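Local coordinates for protein DyP-type peroxidase (Pleurotus ostreatus PC15, PDB 6FSK) that uses heme b to reduce peroxides and probably to oxidise dyes and Mn(II), as a fungal member of the dye-decolorizing peroxidase family, at residues D349-I353 with D391-I396; G10-G14 with F216-K220; Q397-N402 with F427-Q433. The protein carries 1 engineered substitution. All blocks are in the same frame, centred on the assembly; numbering follows the deposited sequence.

Contact 1 (D349-I353 with D391-I396). With HEM (protoporphyrin IX containing Fe), chain C.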
loop_
_atom_site.group_PDB
_atom_site.type_symbol
_atom_site.label_atom_id
_atom_site.label_comp_id
_atom_site.label_asym_id
_atom_site.label_seq_id
_atom_site.Cartn_x
_atom_site.Cartn_y
_atom_site.Cartn_z
ATOM N N ASP A 349 -5.752 -8.644 13.324
ATOM C CA ASP A 349 -4.436 -8.987 12.708
ATOM C C ASP A 349 -4.556 -9.347 11.231
ATOM O O ASP A 349 -3.644 -9.036 10.499
ATOM C CB ASP A 349 -3.735 -10.106 13.502
ATOM C CG ASP A 349 -3.343 -9.655 14.932
ATOM O OD1 ASP A 349 -3.542 -8.514 15.335
ATOM O OD2 ASP A 349 -2.780 -10.533 15.608
ATOM N N ASN A 350 -5.694 -9.932 10.840
ATOM C CA ASN A 350 -5.906 -10.242 9.444
ATOM C C ASN A 350 -6.233 -9.056 8.588
ATOM O O ASN A 350 -6.285 -9.215 7.381
ATOM C CB ASN A 350 -6.944 -11.354 9.269
ATOM C CG ASN A 350 -8.363 -10.901 9.552
ATOM O OD1 ASN A 350 -8.630 -9.876 10.203
ATOM N ND2 ASN A 350 -9.298 -11.794 9.247
ATOM N N ARG A 351 -6.349 -7.884 9.126
ATOM C CA ARG A 351 -6.560 -6.667 8.347
ATOM C C ARG A 351 -5.264 -5.940 8.148
ATOM O O ARG A 351 -5.248 -4.939 7.441
ATOM C CB ARG A 351 -7.490 -5.766 9.103
ATOM C CG ARG A 351 -8.802 -6.441 9.544
ATOM C CD ARG A 351 -9.712 -6.625 8.397
ATOM N NE ARG A 351 -10.956 -7.261 8.858
ATOM C CZ ARG A 351 -11.622 -8.191 8.207
ATOM N NH1 ARG A 351 -11.124 -8.743 7.115
ATOM N NH2 ARG A 351 -12.763 -8.628 8.688
ATOM N N ARG A 352 -4.157 -6.444 8.673
ATOM C CA ARG A 352 -2.895 -5.730 8.581
ATOM C C ARG A 352 -2.252 -5.995 7.235
ATOM O O ARG A 352 -2.393 -7.078 6.649
ATOM C CB ARG A 352 -1.929 -6.127 9.730
ATOM C CG ARG A 352 -2.556 -5.869 11.083
ATOM C CD ARG A 352 -2.963 -4.475 11.371
ATOM N NE ARG A 352 -1.869 -3.490 11.233
ATOM C CZ ARG A 352 -0.988 -3.198 12.141
ATOM N NH1 ARG A 352 -0.935 -3.873 13.332
ATOM N NH2 ARG A 352 -0.070 -2.298 11.879
ATOM N N ILE A 353 -1.502 -4.986 6.768
ATOM C CA ILE A 353 -0.758 -5.065 5.525
ATOM C C ILE A 353 0.576 -4.452 5.677
ATOM O O ILE A 353 0.780 -3.540 6.493
ATOM C CB ILE A 353 -1.532 -4.362 4.341
ATOM C CG1 ILE A 353 -1.753 -2.850 4.646
ATOM C CG2 ILE A 353 -2.825 -5.056 4.036
ATOM C CD1 ILE A 353 -2.333 -2.104 3.459
ATOM N N ASP A 391 -9.031 -10.363 3.149
ATOM C CA ASP A 391 -9.063 -9.873 4.536
ATOM C C ASP A 391 -8.407 -8.531 4.689
ATOM O O ASP A 391 -8.761 -7.736 5.603
ATOM C CB ASP A 391 -8.317 -10.804 5.516
ATOM C CG ASP A 391 -8.996 -12.160 5.755
ATOM O OD1 ASP A 391 -10.152 -12.376 5.398
ATOM O OD2 ASP A 391 -8.294 -13.040 6.349
ATOM N N GLY A 392 -7.407 -8.237 3.848
ATOM C CA GLY A 392 -6.599 -7.058 3.902
ATOM C C GLY A 392 -7.012 -5.931 2.975
ATOM O O GLY A 392 -8.026 -5.304 3.135
ATOM N N PHE A 393 -6.185 -5.791 1.930
ATOM C CA PHE A 393 -6.412 -4.679 1.012
ATOM C C PHE A 393 -7.864 -4.501 0.578
ATOM O O PHE A 393 -8.404 -3.410 0.626
ATOM C CB PHE A 393 -5.534 -4.826 -0.238
ATOM C CG PHE A 393 -5.938 -3.839 -1.307
ATOM C CD1 PHE A 393 -5.487 -2.503 -1.209
ATOM C CD2 PHE A 393 -6.783 -4.226 -2.341
ATOM C CE1 PHE A 393 -5.937 -1.559 -2.129
ATOM C CE2 PHE A 393 -7.232 -3.268 -3.285
ATOM C CZ PHE A 393 -6.797 -1.937 -3.157
ATOM N N HIS A 394 -8.529 -5.553 0.079
ATOM C CA HIS A 394 -9.888 -5.351 -0.414
ATOM C C HIS A 394 -10.830 -4.874 0.695
ATOM O O HIS A 394 -11.682 -4.023 0.431
ATOM C CB HIS A 394 -10.392 -6.684 -1.016
ATOM C CG HIS A 394 -11.776 -6.595 -1.590
ATOM N ND1 HIS A 394 -12.921 -6.516 -0.811
ATOM C CD2 HIS A 394 -12.179 -6.531 -2.874
ATOM C CE1 HIS A 394 -13.977 -6.475 -1.616
ATOM N NE2 HIS A 394 -13.535 -6.407 -2.867
ATOM N N PHE A 395 -10.769 -5.542 1.841
ATOM C CA PHE A 395 -11.627 -5.229 2.964
ATOM C C PHE A 395 -11.417 -3.782 3.426
ATOM O O PHE A 395 -12.378 -3.005 3.645
ATOM C CB PHE A 395 -11.422 -6.218 4.069
ATOM C CG PHE A 395 -12.462 -6.121 5.130
ATOM C CD1 PHE A 395 -12.297 -5.293 6.172
ATOM C CD2 PHE A 395 -13.610 -6.940 5.050
ATOM C CE1 PHE A 395 -13.243 -5.213 7.224
ATOM C CE2 PHE A 395 -14.568 -6.824 6.022
ATOM C CZ PHE A 395 -14.367 -6.003 7.128
ATOM N N ILE A 396 -10.163 -3.379 3.535
ATOM C CA ILE A 396 -9.826 -2.065 3.958
ATOM C C ILE A 396 -10.475 -1.055 3.026
ATOM O O ILE A 396 -11.057 -0.052 3.496
ATOM C CB ILE A 396 -8.313 -1.805 3.994
ATOM C CG1 ILE A 396 -7.578 -2.637 5.094
ATOM C CG2 ILE A 396 -7.962 -0.339 4.238
ATOM C CD1 ILE A 396 -6.075 -2.768 4.889
HETATM C CHA HEM C . -0.730 5.123 6.190
HETATM C CHB HEM C . -0.711 8.134 2.424
HETATM C CHC HEM C . -3.007 4.793 -0.174
HETATM C CHD HEM C . -3.312 1.879 3.685
HETATM C C1A HEM C . -0.496 6.259 5.413
HETATM C C2A HEM C . 0.189 7.441 5.832
HETATM C C3A HEM C . 0.241 8.264 4.775
HETATM C C4A HEM C . -0.486 7.619 3.724
HETATM C CMA HEM C . 0.803 9.644 4.745
HETATM C CAA HEM C . 0.716 7.693 7.236
HETATM C CBA HEM C . 2.166 7.324 7.524
HETATM C CGA HEM C . 2.399 5.836 7.547
HETATM O O1A HEM C . 2.035 5.164 8.514
HETATM O O2A HEM C . 2.995 5.323 6.567
HETATM C C1B HEM C . -1.346 7.510 1.347
HETATM C C2B HEM C . -1.473 8.011 0.055
HETATM C C3B HEM C . -2.088 7.085 -0.727
HETATM C C4B HEM C . -2.368 5.966 0.183
HETATM C CMB HEM C . -1.042 9.381 -0.407
HETATM C CAB HEM C . -2.504 7.059 -2.147
HETATM C CBB HEM C . -1.967 7.830 -3.067
HETATM C C1C HEM C . -3.391 3.740 0.597
HETATM C C2C HEM C . -4.153 2.614 0.255
HETATM C C3C HEM C . -4.280 1.786 1.332
HETATM C C4C HEM C . -3.501 2.391 2.386
HETATM C CMC HEM C . -4.708 2.371 -1.123
HETATM C CAC HEM C . -5.038 0.525 1.560
HETATM C CBC HEM C . -6.158 0.194 0.886
HETATM C C1D HEM C . -2.558 2.531 4.665
HETATM C C2D HEM C . -2.253 1.842 5.957
HETATM C C3D HEM C . -1.476 2.767 6.640
HETATM C C4D HEM C . -1.414 3.948 5.794
HETATM C CMD HEM C . -2.629 0.484 6.395
HETATM C CAD HEM C . -0.916 2.653 8.053
HETATM C CBD HEM C . -1.895 3.055 9.110
HETATM C CGD HEM C . -1.353 2.805 10.496
HETATM O O1D HEM C . -1.445 3.799 11.257
HETATM O O2D HEM C . -0.788 1.763 10.759
HETATM N NA HEM C . -1.020 6.400 4.126
HETATM N NB HEM C . -1.963 6.307 1.440
HETATM N NC HEM C . -3.103 3.641 1.980
HETATM N ND HEM C . -2.106 3.786 4.660
HETATM FE FE HEM C . -2.109 5.069 3.091
HETATM O O HOH W 1 -12.327 -10.810 5.286
#
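R351 reaches F395 through a chain that leaves with CG beside its own backbone N, bends at chi2 (-74°) and is extended at chi3, while F395 holds its ring out with CG anti to the backbone N (chi1 -168°). The two flat groups end up nearly parallel, their planes 4° apart, and R351 CZ lies over the middle of the F395 ring, 3.5 Å from its centroid, in a stacked cation-pi pair. N350 OD1 lies over the opposite face of the guanidinium, offset toward the rim. At the guanidinium edge, R351 NH1 gives an almost straight hydrogen bond to D391 O (3.0 Å), which lies near the guanidinium plane and receives it on a lone pair. A face stack and an edge bond together fix the rotation of the group. The carboxylate of D391 is reached indirectly: a water accepts from R351 NH1 and donates to D391 OD1, whereas OD2 forms a salt bridge with R226. With an alanine here in place of R351 both grips are gone, which would probably leave D391 O without this donor and the F395 face without its cation. N350 O packs 3.2 Å from D391 CB. Toward the heme the contact turns apolar. I353 and I396 meet tip to tip, CD1 to CD1 at 4.1 Å, and I353 CG1 approaches the heme methyl CMD at 3.9 Å. F393 CD1 touches heme CBC at 3.5 Å, so both segments help wall the cofactor pocket. G392 is the N-cap of helix 393-401, and I353 CG2 lies near F393 N at its start. Residues 349-353 lead directly into the edge strand 354-360, whose antiparallel neighbour, strand 379-386, precedes D391; F393 also packs on helix 102-109 and strand 238-247.

Contact 2 (G10-G14 with F216-K220)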
loop_
_atom_site.group_PDB
_atom_site.type_symbol
_atom_site.label_atom_id
_atom_site.label_comp_id
_atom_site.label_asym_id
_atom_site.label_seq_id
_atom_site.Cartn_x
_atom_site.Cartn_y
_atom_site.Cartn_z
ATOM N N GLY A 10 12.405 -11.166 -0.787
ATOM C CA GLY A 10 12.889 -10.129 0.106
ATOM C C GLY A 10 12.043 -8.853 0.184
ATOM O O GLY A 10 12.099 -8.154 1.160
ATOM N N ASP A 11 11.162 -8.641 -0.788
ATOM C CA ASP A 11 10.305 -7.478 -0.615
ATOM C C ASP A 11 9.243 -7.675 0.410
ATOM O O ASP A 11 8.707 -6.640 0.881
ATOM C CB ASP A 11 9.605 -7.085 -1.919
ATOM C CG ASP A 11 9.204 -5.583 -1.974
ATOM O OD1 ASP A 11 10.007 -4.742 -1.459
ATOM O OD2 ASP A 11 8.185 -5.292 -2.628
ATOM N N ILE A 12 8.908 -8.915 0.784
ATOM C CA ILE A 12 7.780 -9.195 1.645
ATOM C C ILE A 12 8.219 -8.847 3.096
ATOM O O ILE A 12 7.599 -8.059 3.743
ATOM C CB ILE A 12 7.297 -10.664 1.525
ATOM C CG1 ILE A 12 6.939 -11.048 0.107
ATOM C CG2 ILE A 12 6.177 -10.926 2.464
ATOM C CD1 ILE A 12 6.915 -12.504 -0.139
ATOM N N LEU A 13 9.232 -9.547 3.620
ATOM C CA LEU A 13 9.779 -9.327 4.964
ATOM C C LEU A 13 11.168 -8.722 4.739
ATOM O O LEU A 13 12.097 -9.349 4.203
ATOM C CB LEU A 13 9.863 -10.605 5.769
ATOM C CG LEU A 13 8.559 -11.310 6.094
ATOM C CD1 LEU A 13 8.797 -12.576 6.945
ATOM C CD2 LEU A 13 7.571 -10.425 6.822
ATOM N N GLY A 14 11.271 -7.478 5.123
ATOM C CA GLY A 14 12.429 -6.657 4.891
ATOM C C GLY A 14 12.104 -5.489 4.029
ATOM O O GLY A 14 12.068 -4.320 4.469
ATOM N N PHE A 216 -0.294 -14.101 8.893
ATOM C CA PHE A 216 -1.144 -12.987 8.389
ATOM C C PHE A 216 -0.449 -12.320 7.179
ATOM O O PHE A 216 -1.125 -11.546 6.496
ATOM C CB PHE A 216 -1.399 -11.993 9.507
ATOM C CG PHE A 216 -2.312 -12.557 10.550
ATOM C CD1 PHE A 216 -3.631 -12.898 10.263
ATOM C CD2 PHE A 216 -1.833 -12.847 11.825
ATOM C CE1 PHE A 216 -4.465 -13.495 11.225
ATOM C CE2 PHE A 216 -2.685 -13.431 12.728
ATOM C CZ PHE A 216 -3.974 -13.800 12.456
ATOM N N ILE A 217 0.810 -12.656 6.938
ATOM C CA ILE A 217 1.592 -12.082 5.804
ATOM C C ILE A 217 1.977 -13.155 4.826
ATOM O O ILE A 217 1.902 -12.915 3.602
ATOM C CB ILE A 217 2.855 -11.329 6.285
ATOM C CG1 ILE A 217 2.510 -10.212 7.308
ATOM C CG2 ILE A 217 3.722 -10.780 5.106
ATOM C CD1 ILE A 217 1.551 -9.113 6.797
ATOM N N LEU A 218 2.407 -14.322 5.319
ATOM C CA LEU A 218 2.871 -15.408 4.523
ATOM C C LEU A 218 1.901 -16.520 4.553
ATOM O O LEU A 218 1.523 -16.973 5.621
ATOM C CB LEU A 218 4.196 -15.864 5.096
ATOM C CG LEU A 218 5.398 -14.941 5.129
ATOM C CD1 LEU A 218 6.540 -15.516 6.001
ATOM C CD2 LEU A 218 5.885 -14.665 3.741
ATOM N N ALA A 219 1.529 -17.073 3.385
ATOM C CA ALA A 219 0.653 -18.218 3.353
ATOM C C ALA A 219 1.268 -19.475 4.032
ATOM O O ALA A 219 2.478 -19.696 3.955
ATOM C CB ALA A 219 0.307 -18.568 1.926
ATOM N N LYS A 220 0.356 -20.157 4.718
ATOM C CA LYS A 220 0.627 -21.425 5.419
ATOM C C LYS A 220 1.683 -21.317 6.491
ATOM O O LYS A 220 2.368 -22.287 6.793
ATOM C CB LYS A 220 1.027 -22.509 4.426
ATOM C CG LYS A 220 -0.020 -22.747 3.355
ATOM C CD LYS A 220 0.229 -23.964 2.474
ATOM C CE LYS A 220 0.345 -25.265 3.259
ATOM N NZ LYS A 220 -0.903 -26.023 3.335
#
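I12 and L13 push their methyl groups against I217 and L218, and the fit is one of small branches set into shallow notches, with no hydrogen bond between the two segments. One bump is I12 CG2: with CG1 beside the backbone N (chi1 -56°), CG2 is set anti to that N and faces the other segment. It touches I217 CG2 at 3.6 Å and L218 CD2 at 4.0 Å, filling the dip between these two neighbouring side chains. I217 answers in kind: its CG2 branch enters the groove between I12 and L13, with L13 CD2 at 4.2 Å from I217 CG2. The two isoleucines slide past each other in opposite directions, touching through their CG2 methyls. The leucines behave differently, reaching toward each other tip to tip until L13 CD1 meets L218 CD1 at 3.8 Å. The backbones stay well apart, I12 CA and I217 CA being 8.0 Å from each other, and the gap between them is bridged by side chains. Two loops of the two-domain DyP fold are joined here: 10-14 precedes the first strand, 20-28, of the N-terminal alpha+beta barrel region, and 216-220 leads toward strand 238-247 of the C-terminal region, where the heme is held. The I217 side chain is still about 10 Å from the cofactor, so the contact belongs to the layer behind the pocket. L13 and I217 both extend the apolar patch onto I354 and V198, while L218 rests on I8. The carbonyls D11 O and I12 O both accept from the guanidinium of R356 on strand 354-360, from NE and NH2 respectively.

Contact 3 (Q397-N402 with F427-Q433). With HEM (protoporphyrin IX containing Fe), chain C.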
loop_
_atom_site.group_PDB
_atom_site.type_symbol
_atom_site.label_atom_id
_atom_site.label_comp_id
_atom_site.label_asym_id
_atom_site.label_seq_id
_atom_site.Cartn_x
_atom_site.Cartn_y
_atom_site.Cartn_z
ATOM N N GLN A 397 -10.267 -1.262 1.732
ATOM C CA GLN A 397 -10.821 -0.337 0.767
ATOM C C GLN A 397 -12.308 -0.275 0.830
ATOM O O GLN A 397 -12.913 0.817 0.950
ATOM C CB GLN A 397 -10.359 -0.715 -0.610
ATOM C CG GLN A 397 -10.791 0.264 -1.758
ATOM C CD GLN A 397 -9.987 1.568 -1.711
ATOM O OE1 GLN A 397 -8.792 1.568 -1.746
ATOM N NE2 GLN A 397 -10.694 2.675 -1.479
ATOM N N GLU A 398 -12.984 -1.449 0.749
ATOM C CA GLU A 398 -14.445 -1.446 0.606
ATOM C C GLU A 398 -15.157 -1.207 1.897
ATOM O O GLU A 398 -16.150 -0.445 1.951
ATOM C CB GLU A 398 -14.899 -2.788 0.058
ATOM C CG GLU A 398 -16.382 -2.850 -0.212
ATOM C CD GLU A 398 -16.957 -4.180 -0.616
ATOM O OE1 GLU A 398 -16.316 -5.270 -0.469
ATOM O OE2 GLU A 398 -18.156 -4.051 -1.112
ATOM N N SER A 399 -14.748 -1.921 2.931
ATOM C CA SER A 399 -15.462 -1.929 4.196
ATOM C C SER A 399 -15.128 -0.807 5.160
ATOM O O SER A 399 -15.925 -0.481 6.020
ATOM C CB SER A 399 -15.386 -3.284 4.873
ATOM O OG SER A 399 -16.210 -4.251 4.175
ATOM N N TRP A 400 -13.963 -0.192 5.026
ATOM C CA TRP A 400 -13.495 0.867 5.910
ATOM C C TRP A 400 -13.432 2.217 5.152
ATOM O O TRP A 400 -14.230 3.098 5.446
ATOM C CB TRP A 400 -12.161 0.492 6.561
ATOM C CG TRP A 400 -12.284 -0.662 7.525
ATOM C CD1 TRP A 400 -13.461 -1.286 7.999
ATOM C CD2 TRP A 400 -11.177 -1.332 8.179
ATOM N NE1 TRP A 400 -13.112 -2.290 8.899
ATOM C CE2 TRP A 400 -11.738 -2.296 9.052
ATOM C CE3 TRP A 400 -9.779 -1.212 8.080
ATOM C CZ2 TRP A 400 -10.911 -3.176 9.792
ATOM C CZ3 TRP A 400 -8.988 -2.000 8.835
ATOM C CH2 TRP A 400 -9.578 -2.974 9.734
ATOM N N ALA A 401 -12.501 2.374 4.217
ATOM C CA ALA A 401 -12.290 3.644 3.499
ATOM C C ALA A 401 -13.535 4.105 2.739
ATOM O O ALA A 401 -13.852 5.306 2.791
ATOM C CB ALA A 401 -11.108 3.537 2.555
ATOM N N ASN A 402 -14.230 3.207 2.089
ATOM C CA ASN A 402 -15.350 3.574 1.235
ATOM C C ASN A 402 -16.677 3.675 2.037
ATOM O O ASN A 402 -17.731 3.945 1.452
ATOM C CB ASN A 402 -15.577 2.509 0.156
ATOM C CG ASN A 402 -14.514 2.410 -0.893
ATOM O OD1 ASN A 402 -13.509 3.182 -0.922
ATOM N ND2 ASN A 402 -14.776 1.532 -1.842
ATOM N N PHE A 427 -16.273 9.499 4.293
ATOM C CA PHE A 427 -15.242 8.821 3.534
ATOM C C PHE A 427 -13.828 9.153 4.029
ATOM O O PHE A 427 -13.534 10.273 4.471
ATOM C CB PHE A 427 -15.320 9.180 1.997
ATOM C CG PHE A 427 -16.485 8.540 1.315
ATOM C CD1 PHE A 427 -17.743 9.057 1.489
ATOM C CD2 PHE A 427 -16.345 7.408 0.586
ATOM C CE1 PHE A 427 -18.858 8.468 0.886
ATOM C CE2 PHE A 427 -17.448 6.795 -0.008
ATOM C CZ PHE A 427 -18.706 7.343 0.156
ATOM N N ASP A 428 -12.935 8.179 3.845
ATOM C CA ASP A 428 -11.514 8.441 3.862
ATOM C C ASP A 428 -11.274 9.413 2.696
ATOM O O ASP A 428 -11.658 9.121 1.543
ATOM C CB ASP A 428 -10.797 7.140 3.620
ATOM C CG ASP A 428 -9.321 7.272 3.557
ATOM O OD1 ASP A 428 -8.769 8.191 2.863
ATOM O OD2 ASP A 428 -8.606 6.395 4.176
ATOM N N ALA A 429 -10.775 10.616 2.979
ATOM C CA ALA A 429 -10.672 11.627 1.932
ATOM C C ALA A 429 -9.449 11.481 1.095
ATOM O O ALA A 429 -9.277 12.165 0.088
ATOM C CB ALA A 429 -10.730 13.023 2.564
ATOM N N ILE A 430 -8.587 10.574 1.446
ATOM C CA ILE A 430 -7.414 10.306 0.603
ATOM C C ILE A 430 -7.735 9.218 -0.428
ATOM O O ILE A 430 -7.562 9.388 -1.609
ATOM C CB ILE A 430 -6.176 9.920 1.454
ATOM C CG1 ILE A 430 -5.875 10.985 2.466
ATOM C CG2 ILE A 430 -4.987 9.590 0.576
ATOM C CD1 ILE A 430 -5.456 12.315 1.905
ATOM N N ILE A 431 -8.240 8.093 0.035
ATOM C CA ILE A 431 -8.488 6.930 -0.814
ATOM C C ILE A 431 -9.934 6.461 -0.924
ATOM O O ILE A 431 -10.232 5.582 -1.713
ATOM C CB ILE A 431 -7.614 5.678 -0.412
ATOM C CG1 ILE A 431 -7.968 5.188 1.007
ATOM C CG2 ILE A 431 -6.151 5.960 -0.453
ATOM C CD1 ILE A 431 -7.600 3.783 1.333
ATOM N N GLY A 432 -10.826 7.009 -0.107
ATOM C CA GLY A 432 -12.230 6.479 -0.164
ATOM C C GLY A 432 -12.907 6.725 -1.491
ATOM O O GLY A 432 -12.748 7.856 -2.045
ATOM N N GLN A 433 -13.581 5.735 -2.058
ATOM C CA GLN A 433 -14.221 5.862 -3.349
ATOM C C GLN A 433 -15.670 5.553 -3.200
ATOM O O GLN A 433 -16.069 4.662 -2.390
ATOM C CB GLN A 433 -13.612 4.857 -4.339
ATOM C CG GLN A 433 -12.172 5.163 -4.629
ATOM C CD GLN A 433 -11.591 4.414 -5.827
ATOM O OE1 GLN A 433 -11.178 5.057 -6.828
ATOM N NE2 GLN A 433 -11.597 3.098 -5.753
HETATM C CHA HEM C . -0.730 5.123 6.190
HETATM C CHB HEM C . -0.711 8.134 2.424
HETATM C CHC HEM C . -3.007 4.793 -0.174
HETATM C CHD HEM C . -3.312 1.879 3.685
HETATM C C1A HEM C . -0.496 6.259 5.413
HETATM C C2A HEM C . 0.189 7.441 5.832
HETATM C C3A HEM C . 0.241 8.264 4.775
HETATM C C4A HEM C . -0.486 7.619 3.724
HETATM C CMA HEM C . 0.803 9.644 4.745
HETATM C CAA HEM C . 0.716 7.693 7.236
HETATM C CBA HEM C . 2.166 7.324 7.524
HETATM C CGA HEM C . 2.399 5.836 7.547
HETATM O O1A HEM C . 2.035 5.164 8.514
HETATM O O2A HEM C . 2.995 5.323 6.567
HETATM C C1B HEM C . -1.346 7.510 1.347
HETATM C C2B HEM C . -1.473 8.011 0.055
HETATM C C3B HEM C . -2.088 7.085 -0.727
HETATM C C4B HEM C . -2.368 5.966 0.183
HETATM C CMB HEM C . -1.042 9.381 -0.407
HETATM C CAB HEM C . -2.504 7.059 -2.147
HETATM C CBB HEM C . -1.967 7.830 -3.067
HETATM C C1C HEM C . -3.391 3.740 0.597
HETATM C C2C HEM C . -4.153 2.614 0.255
HETATM C C3C HEM C . -4.280 1.786 1.332
HETATM C C4C HEM C . -3.501 2.391 2.386
HETATM C CMC HEM C . -4.708 2.371 -1.123
HETATM C CAC HEM C . -5.038 0.525 1.560
HETATM C CBC HEM C . -6.158 0.194 0.886
HETATM C C1D HEM C . -2.558 2.531 4.665
HETATM C C2D HEM C . -2.253 1.842 5.957
HETATM C C3D HEM C . -1.476 2.767 6.640
HETATM C C4D HEM C . -1.414 3.948 5.794
HETATM C CMD HEM C . -2.629 0.484 6.395
HETATM C CAD HEM C . -0.916 2.653 8.053
HETATM C CBD HEM C . -1.895 3.055 9.110
HETATM C CGD HEM C . -1.353 2.805 10.496
HETATM O O1D HEM C . -1.445 3.799 11.257
HETATM O O2D HEM C . -0.788 1.763 10.759
HETATM N NA HEM C . -1.020 6.400 4.126
HETATM N NB HEM C . -1.963 6.307 1.440
HETATM N NC HEM C . -3.103 3.641 1.980
HETATM N ND HEM C . -2.106 3.786 4.660
HETATM FE FE HEM C . -2.109 5.069 3.091
#
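Helix 393-401 widens into a pi-type turn, in which N402 N bonds to Q397 O, and there it meets the loop 427-433, with N402 CA and G432 CA 4.5 Å apart. A401 O receives D428 N at 3.2 Å in a nearly straight bond on a lone pair. Q397 bends at chi2 (74°), which swings its amide back toward the loop. Its NE2 is shared between two acceptors lying near the amide plane: I431 O at 3.0 Å, met from above the carbonyl plane, and N402 OD1 at 2.9 Å. That oxygen also takes Q433 N at 2.8 Å, from the opposite face, so two donors clamp it. G432 lies close against A401 O, and a CB there would collide with that oxygen and with D428 O. A401 CB packs on I431 CD1 at 3.7 Å, and I431 CG2 presses on heme CHC at 3.4 Å. D428 OD1 accepts the backbone N of both I430 and I431, an Asx turn and an Asx motif that hold the turn carrying these heme-lining residues, while OD2 is hydrogen-bonded to ND1 of H329, the axial ligand of the heme iron. The contact therefore probably helps to position the carboxylate behind the proximal histidine, as in other heme peroxidases. Helix 329-333 lies against D428, I430 and I431, helix 268-280 against A429 and I430, and helix 102-109 against Q397; L109 O receives N402 ND2 and Q433 NE2, the latter bonded to D111 as well.

How the contacts relate
Along the chain, contact 2 closes before contact 1 opens, and contact 1 before contact 3. Contacts 1 and 3 share helix 393-401, their centres about 13 Å apart: contact 1 uses its first turn and contact 3 the residues that follow, and both touch the heme, so one helix carries two parts of the pocket wall. W400 links them by packing on R351 and F395. Contact 2 lies about 14 Å from contact 1, centre to centre, and meets it through F216 against D349 and N350. Contacts 2 and 3, centres about 25 Å apart, do not touch. Together they lead from where N- and C-terminal family regions meet to the H329 side of the heme.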